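Local structure of tonb-dependent siderophore receptor (Acinetobacter baumannii, 5FP1) at residues 175-180 and 206-211. The protein probably takes part in the first step of bacterial iron uptake, binding iron-chelating siderophores at the outer membrane for TonB-dependent import. Sequence-based numbering, arbitrary orientation.
Sequences GIAARV and SITFGL
Ala-177 pairs with Thr-208, and Arg-179 with Ser-206, as hydrogen-bonded pairs of two antiparallel neighbours in the barrel wall of a TonB-dependent receptor. The tightly packed part is this backbone ladder: Thr-208 N reaches Ala-177 O at 2.8 Å in an almost straight bond (173°), and Arg-179 and Ser-206 exchange two more. On this face Ala-177, Ser-206 and Thr-208 are short, and Arg-179, Ser-206 and Thr-208 touch the loop at Val-143 and Ala-144. The long Arg-179, extended with CG anti to its N (chi1 -175°), sends NH2 into a salt bridge with Asp-167 OD2 and NH1 to Val-143 O; Ser-206 OG accepts from Ala-144 N, and Thr-208 OG1 hydrogen-bonds Thr-218 OG1 and Ala-217 O. Past the strand ends Leu-211 N binds Gly-175 O in the carbonyl plane, on a lone pair, at 2.9 Å; glycine fits because a CB would press against the preceding carbonyl O. Leu-211 CD1 then lies 3.8 Å from Ala-177 CB. The other side, on the surface and perhaps facing lipid, is looser, with apolar side chains. Ile-176 CD1 meets the Phe-209 ring edge at CD2 (3.7 Å), Ile-176 CG2 touches Ile-207 CD1 at 4.0 Å, and small Ala-178 sits beside Ile-207. Direct cohesion thus comes from main-chain bonds and apolar contacts, while the buried polar side chains turn to other partners.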
loop_
_atom_site.group_PDB
_atom_site.type_symbol
_atom_site.label_atom_id
_atom_site.label_comp_id
_atom_site.label_asym_id
_atom_site.label_seq_id
_atom_site.Cartn_x
_atom_site.Cartn_y
_atom_site.Cartn_z
ATOM N N GLY A 175 -18.361 -12.656 28.649
ATOM C CA GLY A 175 -17.499 -11.546 28.272
ATOM C C GLY A 175 -16.266 -11.955 27.467
ATOM O O GLY A 175 -15.490 -11.089 27.042
ATOM N N ILE A 176 -16.077 -13.264 27.276
ATOM C CA ILE A 176 -14.920 -13.804 26.548
ATOM C C ILE A 176 -15.398 -14.308 25.207
ATOM O O ILE A 176 -16.441 -14.976 25.098
ATOM C CB ILE A 176 -14.222 -14.931 27.331
ATOM C CG1 ILE A 176 -13.824 -14.444 28.724
ATOM C CG2 ILE A 176 -12.983 -15.420 26.595
ATOM C CD1 ILE A 176 -13.017 -15.438 29.540
ATOM N N ALA A 177 -14.671 -13.940 24.156
ATOM C CA ALA A 177 -14.908 -14.511 22.843
ATOM C C ALA A 177 -13.571 -14.776 22.138
ATOM O O ALA A 177 -12.588 -14.118 22.438
ATOM C CB ALA A 177 -15.775 -13.615 22.020
ATOM N N ALA A 178 -13.543 -15.775 21.263
ATOM C CA ALA A 178 -12.324 -16.146 20.549
ATOM C C ALA A 178 -12.665 -16.325 19.097
ATOM O O ALA A 178 -13.784 -16.697 18.763
ATOM C CB ALA A 178 -11.719 -17.424 21.121
ATOM N N ARG A 179 -11.712 -16.003 18.219
ATOM C CA ARG A 179 -11.964 -16.020 16.786
ATOM C C ARG A 179 -10.716 -16.557 16.092
ATOM O O ARG A 179 -9.610 -16.375 16.575
ATOM C CB ARG A 179 -12.272 -14.615 16.300
ATOM C CG ARG A 179 -12.660 -14.538 14.847
ATOM C CD ARG A 179 -12.967 -13.111 14.460
ATOM N NE ARG A 179 -13.502 -13.021 13.109
ATOM C CZ ARG A 179 -14.121 -11.951 12.627
ATOM N NH1 ARG A 179 -14.260 -10.865 13.374
ATOM N NH2 ARG A 179 -14.595 -11.966 11.395
ATOM N N VAL A 180 -10.898 -17.267 14.992
ATOM C CA VAL A 180 -9.760 -17.657 14.170
ATOM C C VAL A 180 -10.157 -17.624 12.707
ATOM O O VAL A 180 -11.233 -18.093 12.339
ATOM C CB VAL A 180 -9.211 -19.035 14.550
ATOM C CG1 VAL A 180 -10.235 -20.117 14.299
ATOM C CG2 VAL A 180 -7.938 -19.328 13.760
ATOM N N SER A 206 -7.510 -14.829 17.573
ATOM C CA SER A 206 -7.502 -13.869 18.653
ATOM C C SER A 206 -8.496 -14.233 19.773
ATOM O O SER A 206 -9.427 -15.000 19.563
ATOM C CB SER A 206 -7.838 -12.486 18.108
ATOM O OG SER A 206 -9.058 -12.513 17.449
ATOM N N ILE A 207 -8.304 -13.616 20.924
ATOM C CA ILE A 207 -9.256 -13.774 22.012
ATOM C C ILE A 207 -9.408 -12.479 22.758
ATOM O O ILE A 207 -8.445 -11.741 22.928
ATOM C CB ILE A 207 -8.826 -14.942 22.942
ATOM C CG1 ILE A 207 -9.859 -15.160 24.065
ATOM C CG2 ILE A 207 -7.450 -14.724 23.522
ATOM C CD1 ILE A 207 -9.574 -16.433 24.843
ATOM N N THR A 208 -10.644 -12.172 23.127
ATOM C CA THR A 208 -10.951 -10.928 23.827
ATOM C C THR A 208 -11.711 -11.230 25.139
ATOM O O THR A 208 -12.443 -12.221 25.225
ATOM C CB THR A 208 -11.715 -9.946 22.910
ATOM O OG1 THR A 208 -11.685 -8.624 23.461
ATOM C CG2 THR A 208 -13.135 -10.350 22.681
ATOM N N PHE A 209 -11.458 -10.394 26.145
ATOM C CA PHE A 209 -11.964 -10.559 27.505
ATOM C C PHE A 209 -12.637 -9.255 27.942
ATOM O O PHE A 209 -12.176 -8.165 27.571
ATOM C CB PHE A 209 -10.822 -10.838 28.459
ATOM C CG PHE A 209 -9.955 -12.011 28.077
ATOM C CD1 PHE A 209 -8.869 -11.847 27.230
ATOM C CD2 PHE A 209 -10.197 -13.273 28.610
ATOM C CE1 PHE A 209 -8.061 -12.914 26.897
ATOM C CE2 PHE A 209 -9.390 -14.349 28.285
ATOM C CZ PHE A 209 -8.316 -14.170 27.432
ATOM N N GLY A 210 -13.708 -9.351 28.734
ATOM C CA GLY A 210 -14.337 -8.141 29.303
ATOM C C GLY A 210 -15.309 -7.457 28.366
ATOM O O GLY A 210 -15.643 -6.273 28.538
ATOM N N LEU A 211 -15.799 -8.199 27.386
ATOM C CA LEU A 211 -16.794 -7.666 26.492
ATOM C C LEU A 211 -17.903 -7.014 27.298
ATOM O O LEU A 211 -18.346 -7.567 28.307
ATOM C CB LEU A 211 -17.380 -8.756 25.613
ATOM C CG LEU A 211 -16.521 -9.231 24.450
ATOM C CD1 LEU A 211 -17.099 -10.530 23.892
ATOM C CD2 LEU A 211 -16.432 -8.151 23.376
#